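Local coordinates for BH1408 protein (Bacillus halodurans, PDB 4E0A) that belongs to the GNAT acetyltransferase family and probably transfers an acetyl group to an amine, although its substrate is not established, at residues P38-P42 with S43-A47; R107-F110 with E111-S115. The protein carries 1 engineered substitution. All blocks are in the same frame, centred on the assembly; numbering follows the deposited sequence. Where two conformers were deposited one is given.

Contact 1 of 2, residues P38-P42 with S43-A47; sequences PTLNP and SRFQA. Engineered in segment 43-47: Arg44 (natural residue Phe).
Asn41 caps the first turn of helix 42-50, its side-chain oxygen OD1 facing the backbone N-H groups of Ser43 and Arg44. The bond from Arg44 N to Asn41 OD1 is 3.1 Å long and fairly straight (154°), with the donor tilted from the plane of the amide. The approach of Ser43 N to Asn41 OD1, at 2.8 Å, is strongly bent (116°) and counts as weak. CG of Asn41 lies anti to its own backbone N (chi1 179°), which swings the amide forward over the start of the helix. On the exposed side, CG of the engineered Arg44 makes van der Waals contact with the cap oxygen, 3.7 Å from Asn41 OD1; beyond it the arginine chain is extended.

Two backbone bonds continue the turn: Phe45 N donates to Asn41 O at 3.0 Å, and Gln46 N to Pro42 O, also at 3.0 Å. Pro42, which has no N-H to offer, occupies the first helical position, where none is needed. Asn41 OD1 thus takes up N-H groups that have no preceding turn to bond to, and would probably also interact favourably with the positive end of the helix dipole.

Apolar contact is confined to a few atoms. Methyl CD2 of Leu40 meets CD1 of Phe45 obliquely, 4.1 Å away, bridging the cap from the residue before it. The side chain of Phe45 also touches Val14 of helix 11-28, and Leu40 O accepts a hydrogen bond from Tyr11 OH of that helix.

Polar cap and apolar bridge together form an asparagine N-cap with a hydrophobic staple, Leu40 before the cap pairing with Phe45 in the first turn, a classic helix start.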
loop_
_atom_site.group_PDB
_atom_site.type_symbol
_atom_site.label_atom_id
_atom_site.label_comp_id
_atom_site.label_asym_id
_atom_site.label_seq_id
_atom_site.Cartn_x
_atom_site.Cartn_y
_atom_site.Cartn_z
ATOM N N PRO A 38 17.078 15.130 -12.124
ATOM C CA PRO A 38 16.108 14.257 -12.792
ATOM C C PRO A 38 15.122 13.705 -11.786
ATOM O O PRO A 38 15.266 14.016 -10.621
ATOM C CB PRO A 38 16.980 13.121 -13.344
ATOM C CG PRO A 38 18.114 13.027 -12.413
ATOM C CD PRO A 38 18.349 14.431 -11.845
ATOM N N THR A 39 14.148 12.918 -12.240
ATOM C CA THR A 39 13.181 12.284 -11.346
ATOM C C THR A 39 13.566 10.836 -11.147
ATOM O O THR A 39 13.071 10.181 -10.245
ATOM C CB THR A 39 11.755 12.322 -11.922
ATOM O OG1 THR A 39 11.700 11.545 -13.133
ATOM C CG2 THR A 39 11.335 13.766 -12.215
ATOM N N LEU A 40 14.456 10.343 -12.004
ATOM C CA LEU A 40 14.962 8.976 -11.911
ATOM C C LEU A 40 16.474 9.001 -11.694
ATOM O O LEU A 40 17.235 9.544 -12.504
ATOM C CB LEU A 40 14.626 8.165 -13.177
ATOM C CG LEU A 40 15.182 6.731 -13.231
ATOM C CD1 LEU A 40 14.625 5.876 -12.104
ATOM C CD2 LEU A 40 14.904 6.075 -14.593
ATOM N N ASN A 41 16.911 8.402 -10.597
ATOM C CA ASN A 41 18.337 8.362 -10.292
ATOM C C ASN A 41 19.023 7.351 -11.212
ATOM O O ASN A 41 18.552 6.220 -11.349
ATOM C CB ASN A 41 18.522 7.999 -8.807
ATOM C CG ASN A 41 19.976 7.917 -8.398
ATOM O OD1 ASN A 41 20.730 7.101 -8.920
ATOM N ND2 ASN A 41 20.372 8.744 -7.430
ATOM N N PRO A 42 20.120 7.764 -11.869
ATOM C CA PRO A 42 20.847 6.889 -12.798
ATOM C C PRO A 42 21.444 5.638 -12.143
ATOM O O PRO A 42 21.374 4.563 -12.739
ATOM C CB PRO A 42 21.951 7.800 -13.361
ATOM C CG PRO A 42 22.076 8.907 -12.383
ATOM C CD PRO A 42 20.711 9.112 -11.807
ATOM N N SER A 43 22.029 5.768 -10.951
ATOM C CA SER A 43 22.563 4.597 -10.254
ATOM C C SER A 43 21.457 3.612 -9.867
ATOM O O SER A 43 21.644 2.394 -9.927
ATOM C CB SER A 43 23.381 5.004 -9.024
ATOM O OG SER A 43 24.613 5.578 -9.426
ATOM N N ARG A 44 20.297 4.131 -9.491
ATOM C CA ARG A 44 19.197 3.259 -9.107
ATOM C C ARG A 44 18.570 2.576 -10.322
ATOM O O ARG A 44 18.080 1.446 -10.234
ATOM C CB ARG A 44 18.172 4.017 -8.276
ATOM C CG ARG A 44 18.786 4.561 -6.982
ATOM C CD ARG A 44 17.743 4.898 -5.928
ATOM N NE ARG A 44 18.370 5.269 -4.660
ATOM C CZ ARG A 44 18.760 4.396 -3.736
ATOM N NH1 ARG A 44 18.586 3.098 -3.934
ATOM N NH2 ARG A 44 19.323 4.818 -2.612
ATOM N N PHE A 45 18.594 3.263 -11.460
ATOM C CA PHE A 45 18.199 2.636 -12.708
ATOM C C PHE A 45 19.151 1.474 -12.989
ATOM O O PHE A 45 18.719 0.350 -13.247
ATOM C CB PHE A 45 18.245 3.640 -13.857
ATOM C CG PHE A 45 17.986 3.024 -15.199
ATOM C CD1 PHE A 45 16.723 2.572 -15.530
ATOM C CD2 PHE A 45 19.013 2.881 -16.123
ATOM C CE1 PHE A 45 16.478 2.002 -16.778
ATOM C CE2 PHE A 45 18.776 2.308 -17.371
ATOM C CZ PHE A 45 17.506 1.866 -17.693
ATOM N N GLN A 46 20.450 1.744 -12.926
ATOM C CA GLN A 46 21.435 0.703 -13.197
ATOM C C GLN A 46 21.243 -0.508 -12.273
ATOM O O GLN A 46 21.310 -1.651 -12.715
ATOM C CB GLN A 46 22.861 1.250 -13.102
ATOM C CG GLN A 46 23.936 0.182 -13.294
ATOM C CD GLN A 46 25.345 0.694 -13.020
ATOM O OE1 GLN A 46 25.540 1.846 -12.620
ATOM N NE2 GLN A 46 26.336 -0.167 -13.235
ATOM N N ALA A 47 20.984 -0.254 -10.995
ATOM C CA ALA A 47 20.731 -1.350 -10.062
ATOM C C ALA A 47 19.509 -2.178 -10.456
ATOM O O ALA A 47 19.484 -3.386 -10.227
ATOM C CB ALA A 47 20.575 -0.830 -8.637
#

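Contact 2 of 2, residues R107-F110 with E111-S115; sequences RLIF and EAIIS
Phe110 and Ile114, one helical turn apart, make the closer of the two apolar pairs between residues 107-110 and 111-115: CD1 of Ile114 reaches CD2 of the phenylalanine ring at 3.8 Å, crossing it obliquely. Phe110 holds its CG anti to the backbone N (chi1 -163°), while Ile114 sets CG1 beside its own backbone N, and this carries the CD1 methyl to the ring. Leu154 of the second subunit packs on both residues, and Ile91 of strand 86-96 also touches Phe110. Next to this pair, Ile109 CG2 meets Ile113 CD1 at 4.1 Å, and both isoleucines press on strands 65-77 and 86-96 of the sheet. Beneath these side chains runs the ordinary helical ladder, with Ile114 N bonded to Phe110 O at 2.9 Å and Ile113 N to Ile109 O at 3.1 Å.

The outward side is looser. Arg107 and Glu111 form only a long salt bridge, 4.0 Å from NH1 to OE2, with Glu111 OE2 near the guanidinium plane, at its edge, although the two planes are turned 77° apart. Closer than the charges are the aliphatic atoms: CG of Arg107 lies 3.6 Å from Glu111 OE2, and CD2 of Leu108 is 3.6 Å from Glu111 OE1. An alanine in place of Glu111 removes the carboxylate, and the guanidinium of Arg107, left without this acidic mate, would probably be freer to turn.

The chemistry implies an amphipathic helix: its hydrocarbon faces fix it to the sheet and the second subunit, whereas the distant charge pair adds probably modest electrostatic attraction toward solvent.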
loop_
_atom_site.group_PDB
_atom_site.type_symbol
_atom_site.label_atom_id
_atom_site.label_comp_id
_atom_site.label_asym_id
_atom_site.label_seq_id
_atom_site.Cartn_x
_atom_site.Cartn_y
_atom_site.Cartn_z
ATOM N N ARG A 107 -0.113 -2.659 -23.411
ATOM C CA ARG A 107 -0.563 -4.050 -23.384
ATOM C C ARG A 107 0.564 -5.017 -23.732
ATOM O O ARG A 107 0.714 -6.048 -23.095
ATOM C CB ARG A 107 -1.741 -4.259 -24.339
ATOM C CG ARG A 107 -2.268 -5.677 -24.346
ATOM C CD ARG A 107 -3.516 -5.814 -25.206
ATOM N NE ARG A 107 -4.744 -5.530 -24.459
ATOM C CZ ARG A 107 -5.500 -6.461 -23.878
ATOM N NH1 ARG A 107 -5.154 -7.740 -23.948
ATOM N NH2 ARG A 107 -6.604 -6.116 -23.226
ATOM N N LEU A 108 1.363 -4.688 -24.741
ATOM C CA LEU A 108 2.465 -5.565 -25.109
ATOM C C LEU A 108 3.471 -5.697 -23.958
ATOM O O LEU A 108 3.955 -6.796 -23.668
ATOM C CB LEU A 108 3.160 -5.068 -26.378
ATOM C CG LEU A 108 2.411 -5.299 -27.695
ATOM C CD1 LEU A 108 3.123 -4.610 -28.834
ATOM C CD2 LEU A 108 2.284 -6.783 -27.988
ATOM N N ILE A 109 3.794 -4.585 -23.312
ATOM C CA ILE A 109 4.709 -4.629 -22.155
ATOM C C ILE A 109 4.117 -5.474 -21.026
ATOM O O ILE A 109 4.799 -6.316 -20.434
ATOM C CB ILE A 109 5.036 -3.231 -21.618
ATOM C CG1 ILE A 109 5.960 -2.490 -22.594
ATOM C CG2 ILE A 109 5.701 -3.326 -20.229
ATOM C CD1 ILE A 109 7.350 -3.032 -22.584
ATOM N N PHE A 110 2.837 -5.264 -20.746
ATOM C CA PHE A 110 2.165 -6.017 -19.685
ATOM C C PHE A 110 2.134 -7.519 -19.975
ATOM O O PHE A 110 2.319 -8.335 -19.081
ATOM C CB PHE A 110 0.737 -5.513 -19.480
ATOM C CG PHE A 110 0.124 -5.945 -18.173
ATOM C CD1 PHE A 110 0.426 -5.265 -16.991
ATOM C CD2 PHE A 110 -0.752 -7.019 -18.124
ATOM C CE1 PHE A 110 -0.136 -5.639 -15.778
ATOM C CE2 PHE A 110 -1.325 -7.406 -16.914
ATOM C CZ PHE A 110 -1.025 -6.716 -15.736
ATOM N N GLU A 111 1.891 -7.883 -21.228
ATOM C CA GLU A 111 1.953 -9.281 -21.622
ATOM C C GLU A 111 3.327 -9.893 -21.343
ATOM O O GLU A 111 3.420 -11.032 -20.887
ATOM C CB GLU A 111 1.546 -9.440 -23.087
ATOM C CG GLU A 111 0.040 -9.357 -23.254
ATOM C CD GLU A 111 -0.388 -9.063 -24.671
ATOM O OE1 GLU A 111 0.478 -8.710 -25.497
ATOM O OE2 GLU A 111 -1.599 -9.179 -24.952
ATOM N N ALA A 112 4.384 -9.127 -21.597
ATOM C CA ALA A 112 5.736 -9.572 -21.283
ATOM C C ALA A 112 5.888 -9.820 -19.781
ATOM O O ALA A 112 6.524 -10.785 -19.357
ATOM C CB ALA A 112 6.751 -8.536 -21.750
ATOM N N ILE A 113 5.288 -8.953 -18.977
ATOM C CA ILE A 113 5.366 -9.101 -17.524
ATOM C C ILE A 113 4.630 -10.363 -17.070
ATOM O O ILE A 113 5.129 -11.095 -16.221
ATOM C CB ILE A 113 4.861 -7.845 -16.800
ATOM C CG1 ILE A 113 5.747 -6.641 -17.176
ATOM C CG2 ILE A 113 4.855 -8.034 -15.285
ATOM C CD1 ILE A 113 5.248 -5.326 -16.650
ATOM N N ILE A 114 3.467 -10.627 -17.658
ATOM C CA ILE A 114 2.745 -11.866 -17.368
ATOM C C ILE A 114 3.620 -13.086 -17.650
ATOM O O ILE A 114 3.724 -13.988 -16.817
ATOM C CB ILE A 114 1.435 -11.977 -18.165
ATOM C CG1 ILE A 114 0.434 -10.920 -17.702
ATOM C CG2 ILE A 114 0.830 -13.386 -18.008
ATOM C CD1 ILE A 114 -0.781 -10.764 -18.620
ATOM N N SER A 115 4.270 -13.098 -18.813
ATOM C CA SER A 115 5.138 -14.212 -19.186
ATOM C C SER A 115 6.239 -14.408 -18.160
ATOM O O SER A 115 6.599 -15.540 -17.834
ATOM C CB SER A 115 5.748 -13.996 -20.570
ATOM O OG SER A 115 4.769 -14.151 -21.576
#

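Overall arrangement
Contact 1 precedes contact 2 along the chain, and the two lie on opposite sides of its centre, their own centres 23 Å apart and their nearest atoms about 12 Å apart. They do not touch. Residues 38-47 lead into and begin helix 42-50, a surface element packed beside helix 11-28, whereas residues 107-115 form the middle of helix 105-119, which links parallel strands 86-96 and 124-130 in a beta-alpha-beta crossover. Both belong to the GNAT fold built on the mixed sheet. One contact thus defines where a peripheral helix begins; the other joins the crossover helix to the sheet and to the second subunit.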